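Local atomic coordinates of beta-galactosidase (Bacillus circulans, PDB entry 4MAD), a protein that probably hydrolyses terminal, non-reducing beta-D-galactose residues of beta-D-galactosides, as a member of glycosyl hydrolase family 35. Residues A[30-35]-A[279-284]; A[271-276]-A[336-341]; A[416-421]-A[432-437]; A[426-431]-A[509-514]. All blocks are in the same frame, centred on the assembly; numbering follows the deposited sequence.

Contact 1. Residues A[30-35]-A[279-284]; sequences EIRLLS and NGSVNF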
# COMPACT_ATOMS: atom_id res chain seq x y z
N GLU A 30 -4.46 36.00 -1.67
CA GLU A 30 -5.15 34.89 -2.27
C GLU A 30 -4.15 33.90 -2.80
O GLU A 30 -3.11 34.28 -3.26
CB GLU A 30 -6.10 35.34 -3.34
CG GLU A 30 -7.01 36.39 -2.83
CD GLU A 30 -8.22 36.64 -3.68
OE1 GLU A 30 -8.25 36.21 -4.83
OE2 GLU A 30 -9.14 37.27 -3.16
N ILE A 31 -4.49 32.63 -2.65
CA ILE A 31 -3.71 31.55 -3.18
C ILE A 31 -4.63 30.50 -3.81
O ILE A 31 -5.70 30.26 -3.35
CB ILE A 31 -2.90 30.87 -2.10
CG1 ILE A 31 -1.97 29.83 -2.70
CG2 ILE A 31 -3.77 30.27 -1.09
CD1 ILE A 31 -0.79 29.59 -1.95
N ARG A 32 -4.18 29.88 -4.86
CA ARG A 32 -4.86 28.71 -5.35
C ARG A 32 -3.93 27.54 -5.01
O ARG A 32 -2.82 27.58 -5.35
CB ARG A 32 -5.06 28.77 -6.85
CG ARG A 32 -5.90 27.70 -7.37
CD ARG A 32 -5.61 27.42 -8.77
NE ARG A 32 -5.97 28.49 -9.67
CZ ARG A 32 -7.09 28.54 -10.37
NH1 ARG A 32 -8.02 27.61 -10.31
NH2 ARG A 32 -7.27 29.56 -11.18
N LEU A 33 -4.41 26.54 -4.30
CA LEU A 33 -3.57 25.41 -3.99
C LEU A 33 -3.51 24.49 -5.18
O LEU A 33 -4.51 24.00 -5.65
CB LEU A 33 -4.03 24.67 -2.74
CG LEU A 33 -4.10 25.58 -1.53
CD1 LEU A 33 -4.86 25.03 -0.44
CD2 LEU A 33 -2.75 25.93 -1.06
N LEU A 34 -2.29 24.29 -5.64
CA LEU A 34 -2.03 23.34 -6.65
C LEU A 34 -1.14 22.33 -5.97
O LEU A 34 0.02 22.61 -5.85
CB LEU A 34 -1.29 23.99 -7.79
CG LEU A 34 -2.08 25.00 -8.61
CD1 LEU A 34 -1.25 25.57 -9.67
CD2 LEU A 34 -3.25 24.35 -9.20
N SER A 35 -1.68 21.17 -5.63
CA SER A 35 -1.00 20.18 -4.85
C SER A 35 -0.84 18.87 -5.57
O SER A 35 -1.63 18.48 -6.36
CB SER A 35 -1.72 19.99 -3.50
OG SER A 35 -1.28 18.92 -2.76
N ASN A 279 -12.32 28.32 -10.52
CA ASN A 279 -11.50 28.81 -9.45
C ASN A 279 -11.25 27.72 -8.42
O ASN A 279 -11.15 27.97 -7.25
CB ASN A 279 -12.10 30.01 -8.77
CG ASN A 279 -11.07 30.86 -8.12
OD1 ASN A 279 -9.94 30.72 -8.38
ND2 ASN A 279 -11.49 31.75 -7.26
N GLY A 280 -11.20 26.50 -8.90
CA GLY A 280 -10.85 25.36 -8.08
C GLY A 280 -9.37 25.18 -7.79
O GLY A 280 -8.54 25.46 -8.62
N SER A 281 -9.10 24.71 -6.57
CA SER A 281 -7.82 24.19 -6.19
C SER A 281 -7.83 22.69 -6.39
O SER A 281 -8.85 22.09 -6.47
CB SER A 281 -7.48 24.48 -4.77
OG SER A 281 -7.31 25.81 -4.52
N VAL A 282 -6.66 22.13 -6.51
CA VAL A 282 -6.59 20.73 -6.86
C VAL A 282 -5.41 20.02 -6.23
O VAL A 282 -4.37 20.56 -6.09
CB VAL A 282 -6.57 20.58 -8.37
CG1 VAL A 282 -5.38 21.25 -8.93
CG2 VAL A 282 -6.61 19.10 -8.78
N ASN A 283 -5.62 18.78 -5.85
CA ASN A 283 -4.56 17.88 -5.46
C ASN A 283 -4.52 16.68 -6.39
O ASN A 283 -5.42 15.95 -6.42
CB ASN A 283 -4.76 17.42 -4.03
CG ASN A 283 -3.64 16.55 -3.52
OD1 ASN A 283 -2.48 16.80 -3.77
ND2 ASN A 283 -4.01 15.52 -2.77
N PHE A 284 -3.46 16.54 -7.15
CA PHE A 284 -3.36 15.48 -8.09
C PHE A 284 -3.09 14.15 -7.33
O PHE A 284 -2.16 14.07 -6.59
CB PHE A 284 -2.23 15.76 -9.09
CG PHE A 284 -2.65 16.49 -10.30
CD1 PHE A 284 -2.65 15.88 -11.48
CD2 PHE A 284 -3.03 17.78 -10.24
CE1 PHE A 284 -3.07 16.54 -12.59
CE2 PHE A 284 -3.41 18.43 -11.35
CZ PHE A 284 -3.43 17.82 -12.51

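Contact 2. Residues A[271-276]-A[336-341]; sequences TLEEIL and FEKYVD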
# COMPACT_ATOMS: atom_id res chain seq x y z
N THR A 271 -10.37 17.74 -17.81
CA THR A 271 -10.89 17.83 -16.47
C THR A 271 -10.21 18.86 -15.58
O THR A 271 -10.83 19.48 -14.81
CB THR A 271 -11.03 16.48 -15.73
OG1 THR A 271 -11.95 15.66 -16.42
CG2 THR A 271 -11.53 16.69 -14.38
N LEU A 272 -8.91 19.00 -15.74
CA LEU A 272 -8.16 19.94 -14.96
C LEU A 272 -8.65 21.35 -15.28
O LEU A 272 -8.83 22.13 -14.42
CB LEU A 272 -6.68 19.83 -15.28
CG LEU A 272 -5.76 20.89 -14.70
CD1 LEU A 272 -5.92 20.89 -13.27
CD2 LEU A 272 -4.39 20.66 -15.04
N GLU A 273 -8.85 21.65 -16.55
CA GLU A 273 -9.34 22.95 -16.97
C GLU A 273 -10.71 23.20 -16.37
O GLU A 273 -11.00 24.26 -15.92
CB GLU A 273 -9.43 23.06 -18.48
CG GLU A 273 -8.13 23.19 -19.16
CD GLU A 273 -7.70 24.64 -19.27
OE1 GLU A 273 -8.36 25.49 -18.70
OE2 GLU A 273 -6.71 24.91 -19.92
N GLU A 274 -11.52 22.15 -16.31
CA GLU A 274 -12.85 22.27 -15.76
C GLU A 274 -12.71 22.71 -14.33
O GLU A 274 -13.47 23.46 -13.86
CB GLU A 274 -13.60 20.95 -15.86
CG GLU A 274 -15.07 21.06 -15.97
CD GLU A 274 -15.83 19.71 -15.83
OE1 GLU A 274 -15.19 18.65 -15.75
OE2 GLU A 274 -17.05 19.76 -15.80
N ILE A 275 -11.76 22.14 -13.64
CA ILE A 275 -11.57 22.48 -12.26
C ILE A 275 -11.09 23.90 -12.10
O ILE A 275 -11.60 24.63 -11.32
CB ILE A 275 -10.53 21.56 -11.60
CG1 ILE A 275 -11.09 20.15 -11.50
CG2 ILE A 275 -10.11 22.09 -10.28
CD1 ILE A 275 -10.15 19.14 -10.96
N LEU A 276 -10.07 24.24 -12.85
CA LEU A 276 -9.39 25.51 -12.68
C LEU A 276 -10.27 26.72 -13.03
O LEU A 276 -10.18 27.74 -12.42
CB LEU A 276 -8.06 25.49 -13.42
CG LEU A 276 -7.04 24.43 -13.03
CD1 LEU A 276 -5.83 24.49 -13.91
CD2 LEU A 276 -6.65 24.68 -11.62
N PHE A 336 -0.96 24.67 -16.16
CA PHE A 336 -0.70 25.46 -14.99
C PHE A 336 -0.21 26.84 -15.41
O PHE A 336 -0.56 27.80 -14.83
CB PHE A 336 0.32 24.80 -14.07
CG PHE A 336 -0.20 23.68 -13.23
CD1 PHE A 336 -1.53 23.35 -13.15
CD2 PHE A 336 0.66 22.94 -12.48
CE1 PHE A 336 -1.93 22.33 -12.35
CE2 PHE A 336 0.23 21.95 -11.71
CZ PHE A 336 -1.05 21.64 -11.66
N GLU A 337 0.55 26.90 -16.47
CA GLU A 337 1.11 28.14 -16.94
C GLU A 337 0.04 29.15 -17.35
O GLU A 337 0.25 30.30 -17.26
CB GLU A 337 2.13 27.91 -18.04
CG GLU A 337 3.38 27.29 -17.57
CD GLU A 337 4.48 27.34 -18.62
OE1 GLU A 337 4.36 26.65 -19.62
OE2 GLU A 337 5.44 28.11 -18.45
N LYS A 338 -1.11 28.71 -17.80
CA LYS A 338 -2.23 29.59 -18.06
C LYS A 338 -2.77 30.28 -16.82
O LYS A 338 -3.40 31.27 -16.92
CB LYS A 338 -3.38 28.88 -18.71
CG LYS A 338 -3.09 28.37 -20.01
CD LYS A 338 -4.22 27.52 -20.53
CE LYS A 338 -5.52 28.22 -20.58
NZ LYS A 338 -6.59 27.38 -21.25
N TYR A 339 -2.59 29.67 -15.67
CA TYR A 339 -3.22 30.10 -14.45
C TYR A 339 -2.30 30.61 -13.34
O TYR A 339 -2.73 31.23 -12.45
CB TYR A 339 -4.14 29.03 -13.93
CG TYR A 339 -5.22 28.63 -14.90
CD1 TYR A 339 -6.36 29.37 -15.02
CD2 TYR A 339 -5.09 27.53 -15.69
CE1 TYR A 339 -7.31 29.02 -15.87
CE2 TYR A 339 -6.03 27.19 -16.56
CZ TYR A 339 -7.17 27.95 -16.65
OH TYR A 339 -8.15 27.64 -17.53
N VAL A 340 -1.03 30.32 -13.42
CA VAL A 340 -0.06 30.86 -12.51
C VAL A 340 1.23 31.12 -13.23
O VAL A 340 1.57 30.43 -14.11
CB VAL A 340 0.21 29.96 -11.27
CG1 VAL A 340 -0.96 29.94 -10.40
CG2 VAL A 340 0.54 28.61 -11.68
N ASP A 341 1.93 32.16 -12.86
CA ASP A 341 3.20 32.45 -13.52
C ASP A 341 4.27 31.53 -12.95
O ASP A 341 4.36 31.38 -11.78
CB ASP A 341 3.57 33.93 -13.39
CG ASP A 341 2.66 34.84 -14.25
OD1 ASP A 341 1.99 34.38 -15.16
OD2 ASP A 341 2.62 36.03 -13.99

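Contact 3. Residues A[416-421]-A[432-437]; sequences IHDRGQ and VERNRG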
# COMPACT_ATOMS: atom_id res chain seq x y z
N ILE A 416 -10.39 -19.26 3.61
CA ILE A 416 -9.03 -19.02 3.21
C ILE A 416 -8.80 -17.56 2.78
O ILE A 416 -9.37 -17.11 1.89
CB ILE A 416 -8.60 -19.97 2.11
CG1 ILE A 416 -7.14 -19.77 1.77
CG2 ILE A 416 -9.45 -19.84 0.93
CD1 ILE A 416 -6.23 -20.33 2.71
N HIS A 417 -7.93 -16.86 3.52
CA HIS A 417 -7.65 -15.49 3.29
C HIS A 417 -6.15 -15.33 3.11
O HIS A 417 -5.46 -15.11 4.07
CB HIS A 417 -8.11 -14.66 4.48
CG HIS A 417 -9.59 -14.44 4.55
ND1 HIS A 417 -10.17 -13.62 5.48
CD2 HIS A 417 -10.59 -14.92 3.79
CE1 HIS A 417 -11.47 -13.59 5.27
NE2 HIS A 417 -11.75 -14.38 4.27
N ASP A 418 -5.65 -15.43 1.89
CA ASP A 418 -6.43 -15.46 0.68
C ASP A 418 -6.15 -16.56 -0.36
O ASP A 418 -6.89 -16.72 -1.28
CB ASP A 418 -6.27 -14.11 0.03
CG ASP A 418 -6.35 -13.01 1.03
OD1 ASP A 418 -7.41 -12.86 1.58
OD2 ASP A 418 -5.38 -12.33 1.27
N ARG A 419 -5.05 -17.26 -0.19
CA ARG A 419 -4.62 -18.31 -1.08
C ARG A 419 -3.79 -19.32 -0.32
O ARG A 419 -3.00 -18.98 0.51
CB ARG A 419 -3.76 -17.73 -2.16
CG ARG A 419 -3.66 -18.53 -3.39
CD ARG A 419 -3.01 -17.71 -4.47
NE ARG A 419 -2.88 -18.39 -5.74
CZ ARG A 419 -1.84 -19.11 -6.12
NH1 ARG A 419 -0.81 -19.33 -5.34
NH2 ARG A 419 -1.83 -19.64 -7.31
N GLY A 420 -3.98 -20.57 -0.64
CA GLY A 420 -3.14 -21.54 -0.01
C GLY A 420 -2.82 -22.75 -0.84
O GLY A 420 -3.60 -23.15 -1.65
N GLN A 421 -1.68 -23.33 -0.55
CA GLN A 421 -1.20 -24.52 -1.17
C GLN A 421 -1.24 -25.66 -0.16
O GLN A 421 -0.75 -25.53 0.90
CB GLN A 421 0.22 -24.32 -1.63
CG GLN A 421 0.39 -23.27 -2.71
CD GLN A 421 1.86 -22.82 -2.89
OE1 GLN A 421 2.30 -21.88 -2.30
NE2 GLN A 421 2.57 -23.52 -3.70
N VAL A 432 -6.26 -23.82 -2.62
CA VAL A 432 -7.51 -23.21 -2.28
C VAL A 432 -7.39 -21.68 -2.41
O VAL A 432 -6.41 -21.11 -2.07
CB VAL A 432 -7.93 -23.57 -0.86
CG1 VAL A 432 -8.37 -25.01 -0.79
CG2 VAL A 432 -6.85 -23.35 0.07
N GLU A 433 -8.45 -21.08 -2.89
CA GLU A 433 -8.48 -19.67 -3.19
C GLU A 433 -9.70 -19.02 -2.57
O GLU A 433 -10.72 -19.60 -2.46
CB GLU A 433 -8.49 -19.47 -4.69
CG GLU A 433 -7.25 -19.96 -5.38
CD GLU A 433 -6.96 -19.24 -6.71
OE1 GLU A 433 -7.56 -19.66 -7.67
OE2 GLU A 433 -6.15 -18.30 -6.77
N ARG A 434 -9.54 -17.76 -2.20
CA ARG A 434 -10.63 -17.04 -1.55
C ARG A 434 -11.86 -16.91 -2.43
O ARG A 434 -12.94 -16.95 -1.96
CB ARG A 434 -10.17 -15.64 -1.13
CG ARG A 434 -11.16 -14.82 -0.42
CD ARG A 434 -10.54 -13.75 0.41
NE ARG A 434 -11.51 -12.88 1.01
CZ ARG A 434 -11.23 -11.97 1.91
NH1 ARG A 434 -10.00 -11.78 2.28
NH2 ARG A 434 -12.17 -11.22 2.40
N ASN A 435 -11.66 -16.69 -3.70
CA ASN A 435 -12.74 -16.40 -4.62
C ASN A 435 -13.30 -17.67 -5.15
O ASN A 435 -12.68 -18.44 -5.81
CB ASN A 435 -12.32 -15.47 -5.74
CG ASN A 435 -11.85 -14.13 -5.23
OD1 ASN A 435 -11.01 -13.49 -5.84
ND2 ASN A 435 -12.37 -13.74 -4.13
N ARG A 436 -14.54 -17.87 -4.79
CA ARG A 436 -14.98 -18.92 -3.96
C ARG A 436 -15.60 -20.07 -4.74
O ARG A 436 -15.70 -20.04 -5.95
CB ARG A 436 -15.85 -18.39 -2.81
CG ARG A 436 -15.88 -16.81 -2.69
CD ARG A 436 -16.52 -16.27 -1.38
NE ARG A 436 -16.89 -17.33 -0.43
CZ ARG A 436 -17.13 -17.15 0.87
NH1 ARG A 436 -17.08 -15.95 1.38
NH2 ARG A 436 -17.43 -18.18 1.64
N GLY A 437 -15.96 -21.10 -4.02
CA GLY A 437 -16.12 -22.42 -4.57
C GLY A 437 -14.74 -23.03 -4.60
O GLY A 437 -14.52 -24.22 -4.74

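Contact 4. Residues A[426-431]-A[509-514]; sequences GEYVGI and KENFPY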
# COMPACT_ATOMS: atom_id res chain seq x y z
N GLY A 426 3.60 -34.73 2.36
CA GLY A 426 4.68 -34.23 1.58
C GLY A 426 4.44 -34.24 0.09
O GLY A 426 5.33 -33.96 -0.68
N GLU A 427 3.21 -34.51 -0.30
CA GLU A 427 2.78 -34.48 -1.67
C GLU A 427 1.84 -33.31 -1.91
O GLU A 427 1.03 -33.06 -1.12
CB GLU A 427 2.01 -35.73 -2.02
CG GLU A 427 2.76 -37.01 -2.07
CD GLU A 427 1.86 -38.14 -2.59
OE1 GLU A 427 1.13 -38.73 -1.80
OE2 GLU A 427 1.87 -38.39 -3.80
N TYR A 428 1.93 -32.65 -3.02
CA TYR A 428 1.08 -31.53 -3.31
C TYR A 428 -0.24 -32.00 -3.74
O TYR A 428 -0.31 -32.82 -4.58
CB TYR A 428 1.67 -30.75 -4.46
CG TYR A 428 0.89 -29.56 -4.98
CD1 TYR A 428 0.75 -28.42 -4.24
CD2 TYR A 428 0.32 -29.58 -6.21
CE1 TYR A 428 0.07 -27.36 -4.67
CE2 TYR A 428 -0.38 -28.47 -6.67
CZ TYR A 428 -0.49 -27.36 -5.90
OH TYR A 428 -1.16 -26.25 -6.31
N VAL A 429 -1.27 -31.41 -3.22
CA VAL A 429 -2.60 -31.75 -3.62
C VAL A 429 -3.37 -30.62 -4.33
O VAL A 429 -4.22 -30.89 -5.12
CB VAL A 429 -3.43 -32.21 -2.41
CG1 VAL A 429 -2.85 -33.49 -1.82
CG2 VAL A 429 -3.50 -31.12 -1.36
N GLY A 430 -3.03 -29.41 -4.13
CA GLY A 430 -3.68 -28.35 -4.85
C GLY A 430 -3.72 -27.02 -4.15
O GLY A 430 -3.09 -26.85 -3.17
N ILE A 431 -4.49 -26.10 -4.69
CA ILE A 431 -4.63 -24.80 -4.07
C ILE A 431 -6.07 -24.53 -3.71
O ILE A 431 -6.96 -24.96 -4.38
CB ILE A 431 -4.18 -23.67 -4.96
CG1 ILE A 431 -4.95 -23.71 -6.23
CG2 ILE A 431 -2.76 -23.79 -5.31
CD1 ILE A 431 -4.32 -22.88 -7.29
N LYS A 509 11.27 -28.91 -6.64
CA LYS A 509 10.01 -29.53 -6.99
C LYS A 509 8.95 -28.53 -7.37
O LYS A 509 8.74 -27.58 -6.70
CB LYS A 509 9.49 -30.34 -5.81
CG LYS A 509 10.46 -31.24 -5.21
CD LYS A 509 9.87 -32.07 -4.08
CE LYS A 509 10.18 -31.55 -2.73
NZ LYS A 509 9.93 -32.53 -1.70
N GLU A 510 8.30 -28.79 -8.48
CA GLU A 510 7.24 -27.93 -8.93
C GLU A 510 6.12 -27.96 -7.91
O GLU A 510 5.95 -28.92 -7.26
CB GLU A 510 6.73 -28.40 -10.25
CG GLU A 510 7.76 -28.34 -11.29
CD GLU A 510 8.09 -26.91 -11.70
OE1 GLU A 510 7.37 -26.41 -12.54
OE2 GLU A 510 9.02 -26.32 -11.18
N ASN A 511 5.42 -26.86 -7.74
CA ASN A 511 4.30 -26.76 -6.83
C ASN A 511 4.63 -26.74 -5.36
O ASN A 511 3.77 -26.69 -4.54
CB ASN A 511 3.23 -27.77 -7.18
CG ASN A 511 2.59 -27.46 -8.47
OD1 ASN A 511 2.48 -28.28 -9.31
ND2 ASN A 511 2.20 -26.25 -8.64
N PHE A 512 5.91 -26.65 -5.10
CA PHE A 512 6.44 -26.39 -3.78
C PHE A 512 7.23 -25.07 -3.81
O PHE A 512 7.94 -24.81 -4.72
CB PHE A 512 7.39 -27.48 -3.36
CG PHE A 512 6.75 -28.79 -3.06
CD1 PHE A 512 6.69 -29.27 -1.78
CD2 PHE A 512 6.26 -29.57 -4.03
CE1 PHE A 512 6.16 -30.48 -1.52
CE2 PHE A 512 5.75 -30.77 -3.76
CZ PHE A 512 5.67 -31.21 -2.52
N PRO A 513 7.08 -24.25 -2.80
CA PRO A 513 7.82 -23.00 -2.80
C PRO A 513 9.28 -23.25 -2.53
O PRO A 513 9.59 -23.94 -1.63
CB PRO A 513 7.14 -22.19 -1.68
CG PRO A 513 5.88 -22.77 -1.53
CD PRO A 513 6.07 -24.20 -1.74
N TYR A 514 10.13 -22.60 -3.30
CA TYR A 514 11.55 -22.64 -3.08
C TYR A 514 12.15 -21.25 -3.13
O TYR A 514 11.74 -20.47 -3.91
CB TYR A 514 12.24 -23.48 -4.11
CG TYR A 514 12.26 -24.93 -3.84
CD1 TYR A 514 13.39 -25.56 -3.37
CD2 TYR A 514 11.15 -25.70 -4.07
CE1 TYR A 514 13.40 -26.89 -3.16
CE2 TYR A 514 11.16 -27.01 -3.84
CZ TYR A 514 12.27 -27.62 -3.40
OH TYR A 514 12.24 -28.95 -3.16

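Contact 1. Residues A[30-35]-A[279-284]
Leu-33 and Ser-35 pair with Val-282 and Phe-284 through three backbone hydrogen bonds. Val-282 N gives to Leu-33 O, Ser-35 N to Val-282 O, and Phe-284 N to Ser-35 O. The strands run parallel, with Leu-34 opposite Val-282 and Ser-35 opposite Asn-283.

Side chains add three polar links. Ser-281 OG accepts from Leu-33 N at 3.0 Å, one residue before the first bridged pair. Ser-35 OG gives a short bond of 2.6 Å to Asn-283 OD1, from above the amide's carbonyl plane. The Arg-32 chain leaves with CG anti to the backbone N (chi1 -172°) and bends at chi3, which brings NH1 to Gly-280 O at 2.8 Å, in the guanidinium plane. NH1 also bonds Leu-276 O, while Asn-279 OD1 lies over one guanidinium face. A methionine in place of Arg-32 would probably leave the carbonyls of Gly-280 and Leu-276 without this shared donor.

Apolar contact is slight: Leu-34 CD2 touches Val-282 CG1 at 3.8 Å.

Asn-283 ND2 bonds Met-246 O and Glu-64 OE1, and its side chain is about 5 Å from that of Glu-247, the predicted nucleophile. Asn-279 ends helix 265-276 in a Schellman motif. Strands 34-38 and 281-284 are the first and last of the eight-stranded TIM barrel, and their pairing closes it. Strand 62-66 flanks 34-38, strand 244-249 flanks 281-284, and helix 327-339 packs on Leu-34 and Phe-284.

Contact 2. Residues A[271-276]-A[336-341]
Glu-273 meets Lys-338 and Tyr-339, and its carboxylate makes the polar part of this helix-to-helix contact. From CB the chain runs to CG, which lies anti to the carbonyl carbon, and then bends at chi2 (-88°). This brings CD across to the other helix, 3.5 Å from Tyr-339 OH. The two oxygens then part. OE1 accepts a very short hydrogen bond of 2.5 Å from Tyr-339 OH and lies in the plane of the ring, at its edge. OE2 takes Lys-338 NZ at 2.8 Å in a salt bridge, on its syn side and 27° out of the carboxylate plane. The carboxylate and ring planes are 67° apart.

Towards the protein interior the contact is apolar. Leu-276 CB sits over the centre of the Tyr-339 ring in a CH-pi contact, 4.1 Å from the centroid. Leu-276 CD1 reaches Tyr-339 CD2 at 3.6 Å. Deeper still, Leu-272 CD2 touches Phe-336 CE1 at 4.0 Å.

A glutamine in place of Glu-273 would probably leave Lys-338 without its charged mate and weaken the hold on the tyrosine hydroxyl.

Helices 265-276 and 327-339 lie side by side on the outside of the barrel. Lys-277 forms a second salt bridge to the carboxylate, at Glu-273 OE1. Two lysines and a phenol on one carboxylate would probably favour its charged form, and the bond to Tyr-339 OH may keep the ring over Leu-276.

Contact 3. Residues A[416-421]-A[432-437]
Gly-420 and Val-432 form a hydrogen-bonded antiparallel pair in the beta hairpin of strands 419-424 and 427-433. Gly-420 N to Val-432 O and Val-432 N to Gly-420 O are both 2.9 Å. Arg-419 and Glu-433, the next, non-hydrogen-bonded pair, run their side chains alongside each other, but the salt bridge from Arg-419 NE to Glu-433 OE2 is long and its hydrogen bond weak, at 3.4 Å. Arg-419 NH1 bonds His-579.

Arg-434, the residue most buried by the other segment, bonds through its N to Asp-418 O at 3.0 Å. Its CG is anti to the backbone N (chi1 -178°) and the chain stays extended to NE, which lays the guanidinium flat on the His-417 ring, centres 3.6 Å and planes 8° apart. His-417 ND1 is hydrogen-bonded to Tyr-471 O, which helps fix the ring. Asp-418 follows a cis peptide bond, lies in a classic beta bulge opposite Glu-457, and pairs OD2 with Lys-472.

Val-432 points to the face opposite Arg-419 and Glu-433; its CG2, between the backbone N and carbonyl carbon, meets Ile-416 CG1 at 4.0 Å. Asp-470 shares Arg-434 NH1 with Asp-418, whose OD1 meets that nitrogen at 2.9 Å, in the guanidinium plane.

Contact 4. Residues A[426-431]-A[509-514]
The amide of Asn-511 lies flat on the ring of Tyr-428, an amide-aromatic stack with the planes only 8° apart. Asn-511 CB comes down over the centre of the ring in a CH-pi contact, 3.6 Å from the centroid. Asn-511 CG continues over the ring edge atom Tyr-428 CE2, also at 3.6 Å. The backbone carbonyl oxygen, Asn-511 O, lies 3.5 Å from Tyr-428 CD1, across the ring from CE2. Tyr-428 carries its CG anti to the backbone N (chi1 177°), which swings the ring out from strand 427-433 to face the loop. The opposite face of this ring is covered by Gly-430 N of its own strand, and so the ring is sandwiched.

Phe-512 CZ meets Gly-426 O at 3.3 Å, with the oxygen in the plane of the ring, at its edge. Phe-512 CE2 touches Tyr-428 CB at 4.1 Å. Lys-509 CE lies over one face of the phenylalanine ring.

The two segments are joined by packing, without polar bonds between them. Asn-511 O bonds Tyr-423 OH, and Phe-512 O bonds His-581 NE2. The Tyr-423 ring also meets the rings of both Tyr-428 and Phe-512, which makes a small aromatic cluster at the surface.

Lys-509 to Phe-512 form a type II beta turn, with Asn-511 at its third position and at positive phi (73°). The turn leads into strand 514-522 and rests on the edge strand 427-433 of another antiparallel sheet. This is consistent with a junction between the first all-beta domain and the sheet containing strand 514-522.

In the fold
Contacts 1 and 2 belong to the TIM barrel; contacts 3 and 4 lie in the beta domains, with the centres of contacts 1 and 3 about 44 Å apart. Contact 1 is buried and held by backbone strand pairing and side-chain hydrogen bonds in equal number. Contact 2, one layer out, joins the helices that cover that seam and mixes apolar packing with charge; Phe-284 touches Leu-272 between them. Contacts 3 and 4 share strand 427-433. Contact 3 is buried within one domain and combines strand pairing with salt bridges. Contact 4 sits at the surface, where rings and an amide pack without hydrogen bonds between the segments. Gln-421 of contact 3 packs on Asn-511 and Pro-513 of contact 4.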